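Local coordinates for conserved hypothetical protein (Streptococcus pyogenes, PDB 2EWC) that is of unknown function but belongs to the highly conserved YjgF family and may inhibit translation initiation, at residues 66-71 against 112-117. Sequence-based numbering, arbitrary orientation.
Sequences MDCLFR and FQVDGV
Phe112 turns a ring edge onto the face of Phe70, a T-shaped pair with planes at 66° and CE1 of Phe112 3.6 Å from CZ of Phe70. With chi1 near 180° (-179°) Phe112 swings its ring across toward the neighbouring strand. This pair heads the tightly packed face, where CG2 of Val114 also wedges in, 3.6 Å from CG of Met66, a selenomethionine, and 4.1 Å from SG of Cys68. Helices 38-54 and 76-87 cover that layer, as in the alpha-beta fold of the YjgF family. Beneath it, the antiparallel pairs Leu69/Gln113 and Asp67/Asp115 each exchange two N-H...O bonds, Leu69 N lying 2.8 Å from Gln113 O. The other face is looser and more polar. There CD1 of Leu69 merely brushes OE1 of Gln113 at 3.7 Å, and the side chains of Asp67 and Asp115 run alongside each other, their carboxylate planes 28° apart. OD1 of Asp67 takes a hydrogen bond from Gln65 and a salt bridge from Lys95 of its own chain, while Lys95 of a second subunit reaches OD2 of Asp67 and OD1 of Asp115. Two buried carboxylates so placed probably depend on these lysines, which would couple the acidic face to subunit association.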
loop_
_atom_site.group_PDB
_atom_site.type_symbol
_atom_site.label_atom_id
_atom_site.label_comp_id
_atom_site.label_asym_id
_atom_site.label_seq_id
_atom_site.Cartn_x
_atom_site.Cartn_y
_atom_site.Cartn_z
HETATM N N MSE B 66 -4.644 33.294 2.805
HETATM C CA MSE B 66 -3.686 34.056 2.002
HETATM C C MSE B 66 -3.378 33.256 0.758
HETATM O O MSE B 66 -3.107 32.071 0.854
HETATM C CB MSE B 66 -2.393 34.224 2.794
HETATM C CG MSE B 66 -1.867 35.642 2.896
HETATM SE SE MSE B 66 -0.582 35.902 4.162
HETATM C CE MSE B 66 0.355 34.408 4.048
ATOM N N ASP B 67 -3.438 33.894 -0.410
ATOM C CA ASP B 67 -2.968 33.275 -1.650
ATOM C C ASP B 67 -1.631 33.935 -1.988
ATOM O O ASP B 67 -1.559 35.159 -2.019
ATOM C CB ASP B 67 -3.973 33.498 -2.786
ATOM C CG ASP B 67 -5.138 32.533 -2.732
ATOM O OD1 ASP B 67 -5.108 31.606 -1.902
ATOM O OD2 ASP B 67 -6.095 32.681 -3.529
ATOM N N CYS B 68 -0.587 33.139 -2.197
ATOM C CA CYS B 68 0.747 33.697 -2.472
ATOM C C CYS B 68 1.146 33.417 -3.904
ATOM O O CYS B 68 1.134 32.261 -4.341
ATOM C CB CYS B 68 1.778 33.120 -1.508
ATOM S SG CYS B 68 1.176 33.062 0.220
ATOM N N LEU B 69 1.466 34.467 -4.654
ATOM C CA LEU B 69 1.777 34.302 -6.079
ATOM C C LEU B 69 3.278 34.507 -6.307
ATOM O O LEU B 69 3.809 35.564 -5.989
ATOM C CB LEU B 69 0.975 35.291 -6.946
ATOM C CG LEU B 69 -0.568 35.295 -6.932
ATOM C CD1 LEU B 69 -1.143 36.291 -7.967
ATOM C CD2 LEU B 69 -1.147 33.930 -7.182
ATOM N N PHE B 70 3.944 33.519 -6.899
ATOM C CA PHE B 70 5.391 33.579 -7.082
ATOM C C PHE B 70 5.713 33.468 -8.564
ATOM O O PHE B 70 5.125 32.637 -9.274
ATOM C CB PHE B 70 6.090 32.383 -6.433
ATOM C CG PHE B 70 6.027 32.333 -4.922
ATOM C CD1 PHE B 70 7.124 32.753 -4.155
ATOM C CD2 PHE B 70 4.927 31.780 -4.279
ATOM C CE1 PHE B 70 7.096 32.698 -2.777
ATOM C CE2 PHE B 70 4.890 31.702 -2.881
ATOM C CZ PHE B 70 5.970 32.173 -2.124
ATOM N N ARG B 71 6.688 34.241 -9.026
ATOM C CA ARG B 71 7.254 33.973 -10.345
ATOM C C ARG B 71 8.014 32.619 -10.323
ATOM O O ARG B 71 8.041 31.900 -11.329
ATOM C CB ARG B 71 8.188 35.120 -10.760
ATOM C CG ARG B 71 8.747 35.010 -12.170
ATOM C CD ARG B 71 9.600 36.249 -12.503
ATOM N NE ARG B 71 8.807 37.489 -12.592
ATOM C CZ ARG B 71 8.103 37.885 -13.653
ATOM N NH1 ARG B 71 8.062 37.136 -14.768
ATOM N NH2 ARG B 71 7.456 39.058 -13.605
ATOM N N PHE B 112 6.758 38.631 -6.756
ATOM C CA PHE B 112 5.875 38.150 -5.700
ATOM C C PHE B 112 4.684 39.078 -5.462
ATOM O O PHE B 112 4.826 40.304 -5.505
ATOM C CB PHE B 112 6.687 37.988 -4.411
ATOM C CG PHE B 112 5.889 37.483 -3.247
ATOM C CD1 PHE B 112 5.626 36.119 -3.102
ATOM C CD2 PHE B 112 5.379 38.373 -2.310
ATOM C CE1 PHE B 112 4.871 35.640 -2.021
ATOM C CE2 PHE B 112 4.616 37.914 -1.229
ATOM C CZ PHE B 112 4.377 36.530 -1.081
ATOM N N GLN B 113 3.516 38.482 -5.239
ATOM C CA GLN B 113 2.317 39.211 -4.826
ATOM C C GLN B 113 1.630 38.355 -3.792
ATOM O O GLN B 113 1.841 37.144 -3.763
ATOM C CB GLN B 113 1.349 39.434 -5.980
ATOM C CG GLN B 113 1.857 40.332 -7.102
ATOM C CD GLN B 113 0.779 40.589 -8.155
ATOM O OE1 GLN B 113 -0.219 39.875 -8.218
ATOM N NE2 GLN B 113 0.993 41.600 -9.005
ATOM N N VAL B 114 0.825 38.981 -2.933
ATOM C CA VAL B 114 0.013 38.226 -1.998
ATOM C C VAL B 114 -1.381 38.855 -1.891
ATOM O O VAL B 114 -1.540 40.046 -2.081
ATOM C CB VAL B 114 0.725 38.057 -0.627
ATOM C CG1 VAL B 114 0.879 39.415 0.140
ATOM C CG2 VAL B 114 0.033 37.004 0.200
ATOM N N ASP B 115 -2.400 38.035 -1.668
ATOM C CA ASP B 115 -3.707 38.558 -1.326
ATOM C C ASP B 115 -4.241 37.770 -0.140
ATOM O O ASP B 115 -3.549 36.900 0.391
ATOM C CB ASP B 115 -4.643 38.552 -2.548
ATOM C CG ASP B 115 -5.306 37.199 -2.802
ATOM O OD1 ASP B 115 -6.337 37.171 -3.527
ATOM O OD2 ASP B 115 -4.830 36.160 -2.284
ATOM N N GLY B 116 -5.457 38.060 0.302
ATOM C CA GLY B 116 -6.018 37.307 1.415
ATOM C C GLY B 116 -7.389 37.754 1.854
ATOM O O GLY B 116 -7.956 38.717 1.312
ATOM N N VAL B 117 -7.908 37.024 2.842
ATOM C CA VAL B 117 -9.135 37.345 3.532
ATOM C C VAL B 117 -8.769 37.582 5.018
ATOM O O VAL B 117 -7.981 36.839 5.582
ATOM C CB VAL B 117 -10.168 36.171 3.409
ATOM C CG1 VAL B 117 -11.508 36.570 3.989
ATOM C CG2 VAL B 117 -10.339 35.714 1.933
#